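Local coordinates for arginine 3rd transport system periplasmic binding protein (Legionella pneumophila subsp. pneumophila str. Philadelphia 1, PDB 3KZG), which probably binds arginine, or a related amino acid, in the periplasm and delivers it to a membrane transport system, at residues F105-K117 and R130-M143. Numbering follows the deposited sequence.
Sequences FDDLHGKKIGVRK and RNNQVIFYELIQDM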
loop_
_atom_site.group_PDB
_atom_site.type_symbol
_atom_site.label_atom_id
_atom_site.label_comp_id
_atom_site.label_asym_id
_atom_site.label_seq_id
_atom_site.Cartn_x
_atom_site.Cartn_y
_atom_site.Cartn_z
ATOM N N PHE A 105 -21.598 13.672 -27.840
ATOM C CA PHE A 105 -22.179 14.629 -26.908
ATOM C C PHE A 105 -22.823 15.779 -27.688
ATOM O O PHE A 105 -23.754 16.428 -27.214
ATOM C CB PHE A 105 -21.068 15.172 -26.009
ATOM C CG PHE A 105 -21.555 15.817 -24.751
ATOM C CD1 PHE A 105 -22.074 15.046 -23.718
ATOM C CD2 PHE A 105 -21.468 17.195 -24.585
ATOM C CE1 PHE A 105 -22.496 15.637 -22.531
ATOM C CE2 PHE A 105 -21.889 17.801 -23.400
ATOM C CZ PHE A 105 -22.404 17.019 -22.370
ATOM N N ASP A 106 -22.322 16.005 -28.899
ATOM C CA ASP A 106 -22.796 17.076 -29.765
ATOM C C ASP A 106 -24.135 16.769 -30.449
ATOM O O ASP A 106 -24.876 17.688 -30.808
ATOM C CB ASP A 106 -21.721 17.371 -30.816
ATOM C CG ASP A 106 -21.747 18.807 -31.297
ATOM O OD1 ASP A 106 -21.654 19.721 -30.450
ATOM O OD2 ASP A 106 -21.849 19.019 -32.523
ATOM N N ASP A 107 -24.444 15.486 -30.628
ATOM C CA ASP A 107 -25.697 15.081 -31.274
ATOM C C ASP A 107 -26.917 15.212 -30.361
ATOM O O ASP A 107 -28.057 15.047 -30.803
ATOM C CB ASP A 107 -25.608 13.635 -31.771
ATOM C CG ASP A 107 -24.555 13.447 -32.843
ATOM O OD1 ASP A 107 -24.495 14.281 -33.776
ATOM O OD2 ASP A 107 -23.794 12.457 -32.757
ATOM N N LEU A 108 -26.680 15.501 -29.088
ATOM C CA LEU A 108 -27.770 15.647 -28.135
ATOM C C LEU A 108 -28.569 16.921 -28.376
ATOM O O LEU A 108 -29.603 17.139 -27.748
ATOM C CB LEU A 108 -27.217 15.635 -26.708
ATOM C CG LEU A 108 -26.601 14.300 -26.288
ATOM C CD1 LEU A 108 -25.891 14.453 -24.956
ATOM C CD2 LEU A 108 -27.689 13.240 -26.205
ATOM N N HIS A 109 -28.099 17.754 -29.300
ATOM C CA HIS A 109 -28.778 19.010 -29.608
ATOM C C HIS A 109 -30.159 18.785 -30.212
ATOM O O HIS A 109 -30.308 18.077 -31.210
ATOM C CB HIS A 109 -27.927 19.856 -30.563
ATOM C CG HIS A 109 -28.499 21.212 -30.847
ATOM N ND1 HIS A 109 -29.635 21.399 -31.605
ATOM C CD2 HIS A 109 -28.093 22.447 -30.463
ATOM C CE1 HIS A 109 -29.904 22.691 -31.677
ATOM N NE2 HIS A 109 -28.985 23.349 -30.993
ATOM N N GLY A 110 -31.170 19.385 -29.586
ATOM C CA GLY A 110 -32.533 19.258 -30.069
ATOM C C GLY A 110 -33.236 17.973 -29.668
ATOM O O GLY A 110 -34.343 17.702 -30.133
ATOM N N LYS A 111 -32.614 17.188 -28.793
ATOM C CA LYS A 111 -33.196 15.915 -28.374
ATOM C C LYS A 111 -34.024 15.994 -27.097
ATOM O O LYS A 111 -33.888 16.931 -26.302
ATOM C CB LYS A 111 -32.093 14.870 -28.183
ATOM C CG LYS A 111 -31.111 14.771 -29.333
ATOM C CD LYS A 111 -31.812 14.559 -30.664
ATOM C CE LYS A 111 -30.805 14.528 -31.804
ATOM N NZ LYS A 111 -31.480 14.620 -33.124
ATOM N N LYS A 112 -34.892 15.002 -26.915
ATOM C CA LYS A 112 -35.733 14.916 -25.727
ATOM C C LYS A 112 -34.949 14.048 -24.745
ATOM O O LYS A 112 -34.548 12.929 -25.081
ATOM C CB LYS A 112 -37.066 14.246 -26.065
ATOM C CG LYS A 112 -37.806 14.887 -27.227
ATOM C CD LYS A 112 -39.048 14.084 -27.599
ATOM C CE LYS A 112 -40.080 14.122 -26.488
ATOM N NZ LYS A 112 -40.606 15.501 -26.289
ATOM N N ILE A 113 -34.736 14.565 -23.539
ATOM C CA ILE A 113 -33.961 13.858 -22.526
ATOM C C ILE A 113 -34.777 13.408 -21.320
ATOM O O ILE A 113 -35.497 14.200 -20.718
ATOM C CB ILE A 113 -32.805 14.743 -21.991
ATOM C CG1 ILE A 113 -32.063 15.419 -23.153
ATOM C CG2 ILE A 113 -31.856 13.900 -21.157
ATOM C CD1 ILE A 113 -31.374 14.456 -24.109
ATOM N N GLY A 114 -34.647 12.134 -20.963
ATOM C CA GLY A 114 -35.357 11.618 -19.808
ATOM C C GLY A 114 -34.540 11.879 -18.556
ATOM O O GLY A 114 -33.310 11.816 -18.586
ATOM N N VAL A 115 -35.217 12.177 -17.453
ATOM C CA VAL A 115 -34.547 12.452 -16.188
ATOM C C VAL A 115 -35.374 11.918 -15.021
ATOM O O VAL A 115 -36.599 11.853 -15.105
ATOM C CB VAL A 115 -34.315 13.978 -16.015
ATOM C CG1 VAL A 115 -34.131 14.325 -14.557
ATOM C CG2 VAL A 115 -33.085 14.409 -16.816
ATOM N N ARG A 116 -34.700 11.528 -13.941
ATOM C CA ARG A 116 -35.376 11.002 -12.757
ATOM C C ARG A 116 -35.891 12.171 -11.917
ATOM O O ARG A 116 -35.107 12.986 -11.426
ATOM C CB ARG A 116 -34.401 10.162 -11.927
ATOM C CG ARG A 116 -35.035 9.349 -10.801
ATOM C CD ARG A 116 -33.956 8.716 -9.935
ATOM N NE ARG A 116 -34.473 7.674 -9.053
ATOM C CZ ARG A 116 -33.749 7.035 -8.141
ATOM N NH1 ARG A 116 -32.463 7.332 -7.978
ATOM N NH2 ARG A 116 -34.302 6.079 -7.406
ATOM N N LYS A 117 -37.207 12.249 -11.752
ATOM C CA LYS A 117 -37.821 13.327 -10.980
ATOM C C LYS A 117 -37.240 13.430 -9.569
ATOM O O LYS A 117 -37.190 12.446 -8.843
ATOM C CB LYS A 117 -39.337 13.122 -10.895
ATOM C CG LYS A 117 -40.063 14.262 -10.184
ATOM C CD LYS A 117 -41.566 14.029 -10.099
ATOM C CE LYS A 117 -42.263 15.234 -9.476
ATOM N NZ LYS A 117 -43.741 15.055 -9.363
ATOM N N ARG A 130 -28.782 23.609 -25.249
ATOM C CA ARG A 130 -28.621 22.968 -26.547
ATOM C C ARG A 130 -29.994 22.546 -27.058
ATOM O O ARG A 130 -30.161 21.464 -27.621
ATOM C CB ARG A 130 -27.700 21.753 -26.427
ATOM C CG ARG A 130 -27.760 21.098 -25.065
ATOM C CD ARG A 130 -26.896 19.850 -24.979
ATOM N NE ARG A 130 -25.505 20.111 -25.332
ATOM C CZ ARG A 130 -24.523 19.233 -25.175
ATOM N NH1 ARG A 130 -24.786 18.037 -24.664
ATOM N NH2 ARG A 130 -23.285 19.541 -25.538
ATOM N N ASN A 131 -30.974 23.422 -26.844
ATOM C CA ASN A 131 -32.353 23.197 -27.267
ATOM C C ASN A 131 -32.850 21.790 -26.973
ATOM O O ASN A 131 -33.150 21.014 -27.880
ATOM C CB ASN A 131 -32.506 23.508 -28.758
ATOM C CG ASN A 131 -33.891 23.173 -29.282
ATOM O OD1 ASN A 131 -34.889 23.351 -28.580
ATOM N ND2 ASN A 131 -33.960 22.696 -30.523
ATOM N N ASN A 132 -32.937 21.472 -25.687
ATOM C CA ASN A 132 -33.404 20.168 -25.252
ATOM C C ASN A 132 -34.699 20.293 -24.479
ATOM O O ASN A 132 -34.988 21.334 -23.885
ATOM C CB ASN A 132 -32.382 19.490 -24.344
ATOM C CG ASN A 132 -31.122 19.089 -25.073
ATOM O OD1 ASN A 132 -31.156 18.294 -26.011
ATOM N ND2 ASN A 132 -30.000 19.635 -24.639
ATOM N N GLN A 133 -35.469 19.211 -24.491
ATOM C CA GLN A 133 -36.723 19.147 -23.772
ATOM C C GLN A 133 -36.548 18.039 -22.747
ATOM O O GLN A 133 -36.034 16.966 -23.062
ATOM C CB GLN A 133 -37.863 18.815 -24.730
ATOM C CG GLN A 133 -39.229 18.807 -24.075
ATOM C CD GLN A 133 -40.342 18.580 -25.078
ATOM O OE1 GLN A 133 -40.490 19.334 -26.043
ATOM N NE2 GLN A 133 -41.130 17.539 -24.855
ATOM N N VAL A 134 -36.958 18.307 -21.513
ATOM C CA VAL A 134 -36.828 17.336 -20.442
ATOM C C VAL A 134 -38.142 16.632 -20.118
ATOM O O VAL A 134 -39.194 17.262 -20.009
ATOM C CB VAL A 134 -36.306 18.007 -19.147
ATOM C CG1 VAL A 134 -36.124 16.959 -18.057
ATOM C CG2 VAL A 134 -34.998 18.728 -19.419
ATOM N N ILE A 135 -38.071 15.316 -19.974
ATOM C CA ILE A 135 -39.238 14.517 -19.626
ATOM C C ILE A 135 -38.925 13.948 -18.249
ATOM O O ILE A 135 -37.958 13.198 -18.085
ATOM C CB ILE A 135 -39.462 13.362 -20.635
ATOM C CG1 ILE A 135 -39.837 13.933 -22.003
ATOM C CG2 ILE A 135 -40.543 12.423 -20.132
ATOM C CD1 ILE A 135 -41.153 14.686 -22.020
ATOM N N PHE A 136 -39.723 14.335 -17.260
ATOM C CA PHE A 136 -39.540 13.878 -15.886
ATOM C C PHE A 136 -40.190 12.523 -15.659
ATOM O O PHE A 136 -41.363 12.327 -15.972
ATOM C CB PHE A 136 -40.140 14.894 -14.904
ATOM C CG PHE A 136 -39.452 16.227 -14.912
ATOM C CD1 PHE A 136 -38.452 16.513 -13.986
ATOM C CD2 PHE A 136 -39.786 17.189 -15.858
ATOM C CE1 PHE A 136 -37.792 17.738 -14.000
ATOM C CE2 PHE A 136 -39.129 18.424 -15.881
ATOM C CZ PHE A 136 -38.129 18.695 -14.948
ATOM N N TYR A 137 -39.422 11.596 -15.103
ATOM C CA TYR A 137 -39.909 10.258 -14.807
ATOM C C TYR A 137 -39.779 10.039 -13.306
ATOM O O TYR A 137 -38.741 10.353 -12.721
ATOM C CB TYR A 137 -39.077 9.213 -15.554
ATOM C CG TYR A 137 -39.324 9.171 -17.047
ATOM C CD1 TYR A 137 -40.487 8.598 -17.568
ATOM C CD2 TYR A 137 -38.389 9.693 -17.944
ATOM C CE1 TYR A 137 -40.713 8.543 -18.941
ATOM C CE2 TYR A 137 -38.605 9.644 -19.318
ATOM C CZ TYR A 137 -39.768 9.068 -19.810
ATOM O OH TYR A 137 -39.974 9.023 -21.170
ATOM N N GLU A 138 -40.824 9.512 -12.677
ATOM C CA GLU A 138 -40.779 9.278 -11.239
ATOM C C GLU A 138 -39.972 8.032 -10.890
ATOM O O GLU A 138 -39.281 8.008 -9.877
ATOM C CB GLU A 138 -42.196 9.174 -10.661
ATOM C CG GLU A 138 -42.981 10.480 -10.721
ATOM C CD GLU A 138 -44.298 10.407 -9.969
ATOM O OE1 GLU A 138 -45.114 9.513 -10.278
ATOM O OE2 GLU A 138 -44.520 11.244 -9.070
ATOM N N LEU A 139 -40.067 7.001 -11.728
ATOM C CA LEU A 139 -39.318 5.759 -11.510
ATOM C C LEU A 139 -38.282 5.549 -12.607
ATOM O O LEU A 139 -38.501 5.922 -13.759
ATOM C CB LEU A 139 -40.244 4.535 -11.498
ATOM C CG LEU A 139 -41.314 4.407 -10.421
ATOM C CD1 LEU A 139 -42.438 5.385 -10.711
ATOM C CD2 LEU A 139 -41.852 2.979 -10.401
ATOM N N ILE A 140 -37.156 4.944 -12.240
ATOM C CA ILE A 140 -36.100 4.655 -13.196
ATOM C C ILE A 140 -36.650 3.681 -14.248
ATOM O O ILE A 140 -36.298 3.760 -15.420
ATOM C CB ILE A 140 -34.877 4.009 -12.494
ATOM C CG1 ILE A 140 -34.226 5.010 -11.531
ATOM C CG2 ILE A 140 -33.871 3.515 -13.527
ATOM C CD1 ILE A 140 -33.629 6.235 -12.200
ATOM N N GLN A 141 -37.524 2.773 -13.825
ATOM C CA GLN A 141 -38.100 1.792 -14.747
ATOM C C GLN A 141 -38.881 2.458 -15.873
ATOM O O GLN A 141 -38.801 2.032 -17.024
ATOM C CB GLN A 141 -39.023 0.818 -14.005
ATOM C CG GLN A 141 -38.379 0.096 -12.839
ATOM C CD GLN A 141 -38.611 0.809 -11.523
ATOM O OE1 GLN A 141 -38.220 1.960 -11.346
ATOM N NE2 GLN A 141 -39.261 0.124 -10.589
ATOM N N ASP A 142 -39.635 3.499 -15.530
ATOM C CA ASP A 142 -40.435 4.246 -16.496
ATOM C C ASP A 142 -39.518 4.954 -17.482
ATOM O O ASP A 142 -39.775 4.995 -18.684
ATOM C CB ASP A 142 -41.290 5.305 -15.785
ATOM C CG ASP A 142 -42.319 4.704 -14.844
ATOM O OD1 ASP A 142 -42.835 5.445 -13.978
ATOM O OD2 ASP A 142 -42.619 3.497 -14.975
HETATM N N MSE A 143 -38.443 5.525 -16.954
HETATM C CA MSE A 143 -37.500 6.249 -17.779
HETATM C C MSE A 143 -36.816 5.337 -18.787
HETATM O O MSE A 143 -36.677 5.693 -19.956
HETATM C CB MSE A 143 -36.459 6.924 -16.893
HETATM C CG MSE A 143 -35.404 7.680 -17.671
HETATM SE SE MSE A 143 -34.343 8.757 -16.521
HETATM C CE MSE A 143 -33.483 7.347 -15.504
HETATM O O HOH W 1 -36.945 6.837 -9.407
HETATM O O HOH W 2 -38.670 10.204 -8.411
#
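Arg116 reaches past the strand ends to Ile140 at the start of the next helix. Its CG is anti to the backbone N (chi1 -169°) and the chain runs straight on to NE, which carries CD alongside Ile140 CD1, 3.4 Å away, while Ile140 CG1 lies over one guanidinium face. Water 1, in the guanidinium plane, accepts from Arg116 NE at 2.6 Å and donates to Glu138 O, bridging the guanidinium to the backbone of the loop before the helix. Gly114 meets Tyr137 at the ring edge, its CA 3.8 Å from Tyr137 CE2; Met143 CA sits over a face of that ring, and SE of Met143, a selenomethionine, rests 3.6 Å from Val115 C. At the other end, Arg130 turns an edge of its guanidinium to one face of the Phe105 ring, NH1 lying above the plane toward the rim, 3.2 Å from Phe105 CE2, and the two planes 62° apart. The backbones between are in parallel register: Ile113 N donates to Gln133 O at 2.8 Å, and Ile113 O receives Ile135 N. Lys117 runs beside Glu138, giving a long salt bridge. Strands 112-116 and 133-137, with helix 121-127 between them in the chain, form a beta-alpha-beta unit of the periplasmic binding protein fold: the helix packs on Ile113, Val115, Val134 and Phe136, strand 154-158 flanks strand 112-116, and strand 133-137 forms the sheet's edge within the chain, while Arg116 reaches Ser10 and Asn13 of strand 4-13.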